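Local coordinates for protein exonuclease mut-7 homolog (Aedes aegypti, PDB 7JW2) that probably trims the 3' ends of Argonaute-bound microRNAs as a magnesium-dependent 3'-5' exoribonuclease, and is represented here by its exonuclease domain, at residues D19-M24 / Y62-M67; E145-N150 / V155-G160; S26-Q31 / K81-R86. One frame throughout, in Å; residues are numbered along the deposited sequence.

In the fold
The three contacts illustrate how an RNase H-like exonuclease domain, here one copy of a two-subunit assembly, is built from a central sheet and the helices around it. Contacts 1 and 3 are neighbours, with centres 14 Å apart, and share helix 18-28: its earlier part packs on strand 61-65, and its C-terminal part meets the C-terminal part of helix 73-84. They touch directly where Tyr62 OH lies 2.6 Å from Asp27 OD2, a probable hydrogen bond, and both also reach the second subunit. Contact 2 stands apart, on the opposite side of the chain's centre, its own centre 32 Å from that of contact 1 and 30 Å from that of contact 3.

Contact 1 (D19-M24 / Y62-M67); sequences DKFYAM and YMIDVM
Met24 runs antiparallel to the Tyr62 side chain, over one face of its ring, and ends against Ile64, which makes it the main link between helix 18-28 and strand 61-65. Its CG sits 3.8 Å from the Tyr62 ring centroid and displaced toward the rim, a CH-pi contact in which the CG of Met24 comes within 3.6 Å of the CG of Tyr62. The sulfur follows at a slant, with Met24 SD 4.8 Å from the Tyr62 ring centroid in a Met-aromatic contact. Two torsions set this course: CG is anti to the backbone N (chi1 170°), which sends the chain over the ring, and a bend at chi3 (78°) then turns CE toward Ile64. There Met24 SD rests 3.9 Å from CG1 of Ile64, and Met24 CE is equally close to Ile64 CD1, the two side chains crossing at about a right angle.

Packing is looser one turn earlier in the helix. Phe21 offers Ile64 CD1 only the edge of its ring, at 4.4 Å from CE2, and leans also on Leu71 and Val15. Elsewhere the helix carries exposed Lys20, paired with Asp16 in a salt bridge, and Asp19, which meets Arg30 of the second subunit.

The axes of segment 19-24 and strand 62-65 come within 10.1 Å, at 144° between their directions, and Leu55 of the adjacent strand 50-56 widens the apolar floor. This is the alpha-on-beta layer packing of the RNase H-like fold, here including a Met-aromatic contact.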
loop_
_atom_site.group_PDB
_atom_site.type_symbol
_atom_site.label_atom_id
_atom_site.label_comp_id
_atom_site.label_asym_id
_atom_site.label_seq_id
_atom_site.Cartn_x
_atom_site.Cartn_y
_atom_site.Cartn_z
ATOM N N ASP A 19 0.103 -1.470 -8.013
ATOM C CA ASP A 19 -1.050 -0.750 -7.484
ATOM C C ASP A 19 -2.040 -1.696 -6.827
ATOM O O ASP A 19 -2.607 -1.370 -5.784
ATOM C CB ASP A 19 -1.742 0.063 -8.581
ATOM C CG ASP A 19 -2.147 -0.758 -9.794
ATOM O OD1 ASP A 19 -3.356 -0.872 -10.072
ATOM O OD2 ASP A 19 -1.255 -1.277 -10.459
ATOM N N LYS A 20 -2.251 -2.879 -7.401
ATOM C CA LYS A 20 -3.183 -3.833 -6.813
ATOM C C LYS A 20 -2.639 -4.407 -5.514
ATOM O O LYS A 20 -3.410 -4.666 -4.583
ATOM C CB LYS A 20 -3.495 -4.953 -7.815
ATOM C CG LYS A 20 -4.337 -4.478 -8.988
ATOM C CD LYS A 20 -4.503 -5.556 -10.047
ATOM C CE LYS A 20 -5.094 -4.954 -11.319
ATOM N NZ LYS A 20 -4.978 -5.905 -12.456
ATOM N N PHE A 21 -1.320 -4.594 -5.433
ATOM C CA PHE A 21 -0.689 -5.085 -4.211
ATOM C C PHE A 21 -0.884 -4.105 -3.052
ATOM O O PHE A 21 -1.242 -4.503 -1.931
ATOM C CB PHE A 21 0.794 -5.328 -4.493
ATOM C CG PHE A 21 1.569 -5.855 -3.328
ATOM C CD1 PHE A 21 2.296 -4.991 -2.527
ATOM C CD2 PHE A 21 1.614 -7.213 -3.059
ATOM C CE1 PHE A 21 3.032 -5.477 -1.460
ATOM C CE2 PHE A 21 2.351 -7.698 -1.990
ATOM C CZ PHE A 21 3.056 -6.830 -1.197
ATOM N N TYR A 22 -0.678 -2.811 -3.301
ATOM C CA TYR A 22 -0.838 -1.838 -2.221
ATOM C C TYR A 22 -2.305 -1.614 -1.882
ATOM O O TYR A 22 -2.626 -1.325 -0.726
ATOM C CB TYR A 22 -0.119 -0.528 -2.576
ATOM C CG TYR A 22 1.366 -0.705 -2.379
ATOM C CD1 TYR A 22 1.893 -0.846 -1.105
ATOM C CD2 TYR A 22 2.233 -0.786 -3.451
ATOM C CE1 TYR A 22 3.247 -1.041 -0.898
ATOM C CE2 TYR A 22 3.596 -0.975 -3.256
ATOM C CZ TYR A 22 4.091 -1.112 -1.981
ATOM O OH TYR A 22 5.440 -1.309 -1.781
ATOM N N ALA A 23 -3.216 -1.758 -2.851
ATOM C CA ALA A 23 -4.638 -1.706 -2.516
ATOM C C ALA A 23 -5.022 -2.877 -1.617
ATOM O O ALA A 23 -5.778 -2.714 -0.644
ATOM C CB ALA A 23 -5.484 -1.707 -3.792
ATOM N N MET A 24 -4.484 -4.062 -1.910
ATOM C CA MET A 24 -4.670 -5.214 -1.028
ATOM C C MET A 24 -4.119 -4.932 0.367
ATOM O O MET A 24 -4.786 -5.196 1.378
ATOM C CB MET A 24 -3.989 -6.442 -1.639
ATOM C CG MET A 24 -3.914 -7.623 -0.677
ATOM S SD MET A 24 -2.794 -8.898 -1.310
ATOM C CE MET A 24 -1.204 -8.148 -0.881
ATOM N N TYR A 62 -7.833 -12.199 -2.044
ATOM C CA TYR A 62 -6.767 -11.679 -2.888
ATOM C C TYR A 62 -5.846 -12.813 -3.306
ATOM O O TYR A 62 -5.446 -13.636 -2.483
ATOM C CB TYR A 62 -5.969 -10.614 -2.138
ATOM C CG TYR A 62 -6.800 -9.444 -1.679
ATOM C CD1 TYR A 62 -7.374 -9.425 -0.409
ATOM C CD2 TYR A 62 -7.020 -8.355 -2.505
ATOM C CE1 TYR A 62 -8.129 -8.348 0.015
ATOM C CE2 TYR A 62 -7.779 -7.281 -2.086
ATOM C CZ TYR A 62 -8.335 -7.291 -0.828
ATOM O OH TYR A 62 -9.093 -6.222 -0.405
ATOM N N MET A 63 -5.483 -12.844 -4.579
ATOM C CA MET A 63 -4.578 -13.870 -5.086
ATOM C C MET A 63 -3.380 -13.163 -5.692
ATOM O O MET A 63 -3.500 -12.574 -6.773
ATOM C CB MET A 63 -5.283 -14.755 -6.107
ATOM C CG MET A 63 -6.461 -15.463 -5.469
ATOM S SD MET A 63 -7.321 -16.570 -6.587
ATOM C CE MET A 63 -8.116 -15.417 -7.670
ATOM N N ILE A 64 -2.245 -13.189 -4.987
ATOM C CA ILE A 64 -1.034 -12.537 -5.482
ATOM C C ILE A 64 -0.407 -13.427 -6.547
ATOM O O ILE A 64 0.009 -14.556 -6.252
ATOM C CB ILE A 64 -0.027 -12.267 -4.355
ATOM C CG1 ILE A 64 -0.662 -11.500 -3.188
ATOM C CG2 ILE A 64 1.217 -11.524 -4.922
ATOM C CD1 ILE A 64 0.198 -11.583 -1.935
ATOM N N ASP A 65 -0.321 -12.911 -7.781
ATOM C CA ASP A 65 0.313 -13.631 -8.888
ATOM C C ASP A 65 1.805 -13.342 -8.813
ATOM O O ASP A 65 2.271 -12.279 -9.242
ATOM C CB ASP A 65 -0.271 -13.221 -10.232
ATOM C CG ASP A 65 0.254 -14.075 -11.363
ATOM O OD1 ASP A 65 1.362 -14.618 -11.219
ATOM O OD2 ASP A 65 -0.458 -14.212 -12.370
ATOM N N VAL A 66 2.552 -14.273 -8.221
ATOM C CA VAL A 66 3.967 -14.029 -7.987
ATOM C C VAL A 66 4.732 -14.058 -9.299
ATOM O O VAL A 66 5.759 -13.386 -9.445
ATOM C CB VAL A 66 4.506 -15.056 -6.975
ATOM C CG1 VAL A 66 6.008 -14.902 -6.785
ATOM C CG2 VAL A 66 3.771 -14.891 -5.626
ATOM N N MET A 67 4.243 -14.826 -10.274
ATOM C CA MET A 67 4.931 -14.929 -11.557
ATOM C C MET A 67 4.867 -13.625 -12.339
ATOM O O MET A 67 5.838 -13.251 -13.007
ATOM C CB MET A 67 4.320 -16.067 -12.375
ATOM C CG MET A 67 4.687 -17.437 -11.864
ATOM S SD MET A 67 3.943 -18.759 -12.854
ATOM C CE MET A 67 4.752 -18.502 -14.420
#

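Contact 2 (E145-N150 / V155-G160); sequences ESVNQN and VRLCLG
The guanidinium group of Arg156 receives Val147 obliquely, the methyl CG1 of Val147 lying 3.7 Å from NH2 of Arg156, while NE and NH1 have polar partners: NE forms a salt bridge with Glu144, and NH1 donates to the side chain of Asn153. The motif is an N-capped helix with the preceding loop folded back along its side. Asn150 is the N-cap of helix 151-159, its OD1 accepting a hydrogen bond from the backbone N of Asn153, and Gln149 just before it is the centre of an inverse gamma turn that redirects the chain.

Arg156 leaves the helix with CG anti to the backbone N (chi1 -163°) and bends at chi3 (67°), which brings its guanidinium beside Val147. Glu144 and Asn153 hold the charged group, and the CG1 methyl adds an apolar touch at NH2. Trp129 of helix 125-132 touches both Val147 and Leu157, tying the loop and helix 151-159 to the body of the RNase H-like domain. The helix itself closes at Gly160, whose N donates to the O of Arg156 at 2.9 Å and whose phi is positive. Deeper in, Val147 and buried Leu157 lie alongside each other, pointing opposite ways, with CG2 of Val147 3.8 Å from CD1 of Leu157.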
loop_
_atom_site.group_PDB
_atom_site.type_symbol
_atom_site.label_atom_id
_atom_site.label_comp_id
_atom_site.label_asym_id
_atom_site.label_seq_id
_atom_site.Cartn_x
_atom_site.Cartn_y
_atom_site.Cartn_z
ATOM N N GLU A 145 -16.440 -40.529 11.552
ATOM C CA GLU A 145 -15.480 -41.201 12.417
ATOM C C GLU A 145 -14.163 -41.428 11.686
ATOM O O GLU A 145 -14.153 -41.930 10.556
ATOM C CB GLU A 145 -16.041 -42.538 12.899
ATOM C CG GLU A 145 -16.554 -42.528 14.329
ATOM C CD GLU A 145 -16.525 -43.909 14.957
ATOM O OE1 GLU A 145 -15.667 -44.149 15.833
ATOM O OE2 GLU A 145 -17.352 -44.759 14.562
ATOM N N SER A 146 -13.066 -41.032 12.332
ATOM C CA SER A 146 -11.707 -41.402 11.942
ATOM C C SER A 146 -11.442 -41.189 10.449
ATOM O O SER A 146 -11.070 -42.105 9.715
ATOM C CB SER A 146 -11.412 -42.848 12.346
ATOM O OG SER A 146 -11.512 -43.006 13.750
ATOM N N VAL A 147 -11.641 -39.953 10.004
ATOM C CA VAL A 147 -11.230 -39.593 8.656
ATOM C C VAL A 147 -9.747 -39.232 8.665
ATOM O O VAL A 147 -9.173 -38.870 9.699
ATOM C CB VAL A 147 -12.079 -38.439 8.092
ATOM C CG1 VAL A 147 -13.567 -38.804 8.092
ATOM C CG2 VAL A 147 -11.834 -37.153 8.881
ATOM N N ASN A 148 -9.112 -39.359 7.499
ATOM C CA ASN A 148 -7.748 -38.871 7.340
ATOM C C ASN A 148 -7.719 -37.375 7.614
ATOM O O ASN A 148 -8.656 -36.650 7.268
ATOM C CB ASN A 148 -7.238 -39.160 5.931
ATOM C CG ASN A 148 -6.944 -40.625 5.711
ATOM O OD1 ASN A 148 -6.731 -41.378 6.662
ATOM N ND2 ASN A 148 -6.928 -41.039 4.449
ATOM N N GLN A 149 -6.643 -36.910 8.247
ATOM C CA GLN A 149 -6.573 -35.520 8.708
ATOM C C GLN A 149 -5.966 -34.627 7.624
ATOM O O GLN A 149 -4.841 -34.138 7.726
ATOM C CB GLN A 149 -5.795 -35.429 10.015
ATOM C CG GLN A 149 -6.523 -36.020 11.215
ATOM C CD GLN A 149 -6.033 -35.459 12.539
ATOM O OE1 GLN A 149 -6.796 -35.358 13.502
ATOM N NE2 GLN A 149 -4.756 -35.084 12.592
ATOM N N ASN A 150 -6.748 -34.415 6.568
ATOM C CA ASN A 150 -6.410 -33.487 5.495
ATOM C C ASN A 150 -7.494 -32.421 5.377
ATOM O O ASN A 150 -8.554 -32.512 6.001
ATOM C CB ASN A 150 -6.219 -34.225 4.160
ATOM C CG ASN A 150 -7.410 -35.090 3.784
ATOM O OD1 ASN A 150 -8.554 -34.629 3.752
ATOM N ND2 ASN A 150 -7.143 -36.360 3.496
ATOM N N VAL A 155 -13.102 -29.907 5.576
ATOM C CA VAL A 155 -14.183 -29.182 4.916
ATOM C C VAL A 155 -15.489 -29.966 5.001
ATOM O O VAL A 155 -16.550 -29.401 5.291
ATOM C CB VAL A 155 -13.803 -28.868 3.458
ATOM C CG1 VAL A 155 -15.018 -28.437 2.678
ATOM C CG2 VAL A 155 -12.751 -27.759 3.426
ATOM N N ARG A 156 -15.439 -31.273 4.740
ATOM C CA ARG A 156 -16.659 -32.071 4.829
ATOM C C ARG A 156 -17.216 -32.081 6.247
ATOM O O ARG A 156 -18.423 -31.911 6.446
ATOM C CB ARG A 156 -16.401 -33.497 4.354
ATOM C CG ARG A 156 -17.684 -34.256 4.019
ATOM C CD ARG A 156 -17.366 -35.515 3.248
ATOM N NE ARG A 156 -16.634 -36.464 4.079
ATOM C CZ ARG A 156 -15.335 -36.728 3.953
ATOM N NH1 ARG A 156 -14.617 -36.108 3.029
ATOM N NH2 ARG A 156 -14.754 -37.609 4.757
ATOM N N LEU A 157 -16.346 -32.273 7.245
ATOM C CA LEU A 157 -16.790 -32.317 8.637
ATOM C C LEU A 157 -17.433 -31.006 9.069
ATOM O O LEU A 157 -18.398 -31.005 9.840
ATOM C CB LEU A 157 -15.613 -32.637 9.554
ATOM C CG LEU A 157 -15.054 -34.054 9.501
ATOM C CD1 LEU A 157 -13.650 -34.078 10.054
ATOM C CD2 LEU A 157 -15.944 -34.978 10.299
ATOM N N CYS A 158 -16.904 -29.876 8.603
ATOM C CA CYS A 158 -17.388 -28.590 9.085
ATOM C C CYS A 158 -18.498 -28.008 8.228
ATOM O O CYS A 158 -19.390 -27.343 8.758
ATOM C CB CYS A 158 -16.236 -27.576 9.154
ATOM S SG CYS A 158 -14.985 -27.958 10.366
ATOM N N LEU A 159 -18.464 -28.224 6.915
ATOM C CA LEU A 159 -19.402 -27.572 6.020
ATOM C C LEU A 159 -20.335 -28.519 5.281
ATOM O O LEU A 159 -21.255 -28.042 4.608
ATOM C CB LEU A 159 -18.637 -26.726 4.995
ATOM C CG LEU A 159 -17.509 -25.860 5.556
ATOM C CD1 LEU A 159 -16.810 -25.203 4.391
ATOM C CD2 LEU A 159 -18.024 -24.824 6.551
ATOM N N GLY A 160 -20.134 -29.831 5.383
ATOM C CA GLY A 160 -21.082 -30.771 4.812
ATOM C C GLY A 160 -21.066 -30.857 3.308
ATOM O O GLY A 160 -22.027 -31.358 2.713
#

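Contact 3 (S26-Q31 / K81-R86); sequences SDLCRQ and KNVFNR
The carbonyl oxygen of Cys29 is gripped by two donors, a water at 3.1 Å and NH1 of Arg86 at 2.9 Å. The arginine bond is nearly straight (167°) and lies in the guanidinium plane, but is tilted 29° from the plane of the carbonyl. The same NH1 also donates to O of Asn82, again at 2.9 Å and almost as straight, so one nitrogen bridges the backbones of the two segments. The water donates toward Gln31 O as well and accepts weakly from NH2 of Arg86. A bend at chi3 (60°) folds the Arg86 chain back toward its own helix, and Asp88 holds NH2 in a salt bridge.

Beneath this polar layer, CB of Leu28 packs on CG2 of Val83 at 3.8 Å. Gln31 NE2 donates to Asp27 OD1 at 2.8 Å, bracing the type I beta turn from Leu28 to Gln31. On the outer side Lys18 of the second subunit reaches OD1 of Asn82. A cationic group beside carbonyls near the C-terminal ends of two helices is probably favourable. One arginine N-H group thus bridges the C-terminal ends of helices 18-28 and 73-84 in the RNase H-like exonuclease domain, bordering the subunit interface.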
loop_
_atom_site.group_PDB
_atom_site.type_symbol
_atom_site.label_atom_id
_atom_site.label_comp_id
_atom_site.label_asym_id
_atom_site.label_seq_id
_atom_site.Cartn_x
_atom_site.Cartn_y
_atom_site.Cartn_z
ATOM N N SER A 26 -3.691 -2.167 1.864
ATOM C CA SER A 26 -4.538 -1.190 2.540
ATOM C C SER A 26 -5.694 -1.864 3.271
ATOM O O SER A 26 -6.019 -1.494 4.408
ATOM C CB SER A 26 -5.067 -0.182 1.522
ATOM O OG SER A 26 -6.012 0.686 2.117
ATOM N N ASP A 27 -6.327 -2.851 2.635
ATOM C CA ASP A 27 -7.407 -3.596 3.278
ATOM C C ASP A 27 -6.863 -4.488 4.387
ATOM O O ASP A 27 -7.336 -4.437 5.531
ATOM C CB ASP A 27 -8.150 -4.417 2.217
ATOM C CG ASP A 27 -9.231 -5.319 2.801
ATOM O OD1 ASP A 27 -9.660 -5.105 3.955
ATOM O OD2 ASP A 27 -9.669 -6.248 2.087
ATOM N N LEU A 28 -5.837 -5.282 4.084
ATOM C CA LEU A 28 -5.413 -6.328 5.010
ATOM C C LEU A 28 -4.784 -5.774 6.277
ATOM O O LEU A 28 -4.897 -6.404 7.341
ATOM C CB LEU A 28 -4.427 -7.278 4.336
ATOM C CG LEU A 28 -5.009 -8.056 3.169
ATOM C CD1 LEU A 28 -3.966 -9.029 2.637
ATOM C CD2 LEU A 28 -6.267 -8.815 3.567
ATOM N N CYS A 29 -4.106 -4.625 6.198
ATOM C CA CYS A 29 -3.438 -4.118 7.390
ATOM C C CYS A 29 -4.415 -3.697 8.481
ATOM O O CYS A 29 -3.976 -3.489 9.614
ATOM C CB CYS A 29 -2.507 -2.959 7.035
ATOM S SG CYS A 29 -3.328 -1.403 6.712
ATOM N N ARG A 30 -5.713 -3.588 8.192
ATOM C CA ARG A 30 -6.687 -3.286 9.242
ATOM C C ARG A 30 -7.544 -4.472 9.644
ATOM O O ARG A 30 -8.415 -4.326 10.504
ATOM C CB ARG A 30 -7.602 -2.144 8.814
ATOM C CG ARG A 30 -6.845 -0.884 8.499
ATOM C CD ARG A 30 -6.038 -0.342 9.689
ATOM N NE ARG A 30 -6.810 -0.161 10.918
ATOM C CZ ARG A 30 -7.481 0.945 11.224
ATOM N NH1 ARG A 30 -7.485 1.973 10.384
ATOM N NH2 ARG A 30 -8.144 1.032 12.368
ATOM N N GLN A 31 -7.329 -5.636 9.061
ATOM C CA GLN A 31 -8.125 -6.789 9.428
ATOM C C GLN A 31 -7.610 -7.421 10.711
ATOM O O GLN A 31 -6.434 -7.307 11.067
ATOM C CB GLN A 31 -8.081 -7.837 8.315
ATOM C CG GLN A 31 -8.643 -7.365 6.987
ATOM C CD GLN A 31 -10.149 -7.441 6.929
ATOM O OE1 GLN A 31 -10.783 -8.132 7.741
ATOM N NE2 GLN A 31 -10.739 -6.737 5.970
ATOM N N LYS A 81 5.558 -7.470 7.380
ATOM C CA LYS A 81 5.468 -6.630 8.568
ATOM C C LYS A 81 4.027 -6.283 8.914
ATOM O O LYS A 81 3.663 -6.234 10.098
ATOM C CB LYS A 81 6.277 -5.359 8.359
ATOM C CG LYS A 81 5.992 -4.293 9.394
ATOM C CD LYS A 81 6.938 -3.154 9.206
ATOM C CE LYS A 81 6.866 -2.184 10.355
ATOM N NZ LYS A 81 7.504 -0.936 9.884
ATOM N N ASN A 82 3.197 -5.998 7.914
ATOM C CA ASN A 82 1.887 -5.420 8.176
ATOM C C ASN A 82 0.771 -6.452 8.220
ATOM O O ASN A 82 -0.371 -6.090 8.552
ATOM C CB ASN A 82 1.581 -4.334 7.150
ATOM C CG ASN A 82 2.437 -3.111 7.361
ATOM O OD1 ASN A 82 2.237 -2.369 8.321
ATOM N ND2 ASN A 82 3.419 -2.905 6.487
ATOM N N VAL A 83 1.077 -7.727 7.960
ATOM C CA VAL A 83 0.080 -8.794 8.032
ATOM C C VAL A 83 0.621 -9.991 8.812
ATOM O O VAL A 83 0.053 -10.382 9.836
ATOM C CB VAL A 83 -0.381 -9.222 6.623
ATOM C CG1 VAL A 83 -1.321 -10.427 6.696
ATOM C CG2 VAL A 83 -1.062 -8.049 5.910
ATOM N N PHE A 84 1.713 -10.600 8.342
ATOM C CA PHE A 84 2.062 -11.921 8.859
ATOM C C PHE A 84 2.764 -11.872 10.208
ATOM O O PHE A 84 2.451 -12.681 11.095
ATOM C CB PHE A 84 2.907 -12.673 7.841
ATOM C CG PHE A 84 2.097 -13.273 6.759
ATOM C CD1 PHE A 84 1.634 -12.486 5.717
ATOM C CD2 PHE A 84 1.724 -14.606 6.815
ATOM C CE1 PHE A 84 0.851 -13.028 4.715
ATOM C CE2 PHE A 84 0.945 -15.160 5.821
ATOM C CZ PHE A 84 0.501 -14.372 4.766
ATOM N N ASN A 85 3.707 -10.955 10.391
ATOM C CA ASN A 85 4.494 -10.901 11.625
ATOM C C ASN A 85 3.901 -9.954 12.646
ATOM O O ASN A 85 4.618 -9.188 13.300
ATOM C CB ASN A 85 5.931 -10.512 11.295
ATOM C CG ASN A 85 6.635 -11.559 10.468
ATOM O OD1 ASN A 85 6.283 -12.740 10.508
ATOM N ND2 ASN A 85 7.633 -11.133 9.708
ATOM N N ARG A 86 2.583 -9.967 12.772
ATOM C CA ARG A 86 1.861 -9.144 13.728
ATOM C C ARG A 86 1.113 -10.046 14.694
ATOM O O ARG A 86 0.338 -10.908 14.267
ATOM C CB ARG A 86 0.878 -8.230 13.016
ATOM C CG ARG A 86 1.516 -7.099 12.286
ATOM C CD ARG A 86 0.457 -6.306 11.585
ATOM N NE ARG A 86 -0.527 -5.765 12.520
ATOM C CZ ARG A 86 -1.617 -5.120 12.129
ATOM N NH1 ARG A 86 -1.854 -4.963 10.832
ATOM N NH2 ARG A 86 -2.471 -4.640 13.025
HETATM O O HOH W 1 -5.390 -4.802 12.066
#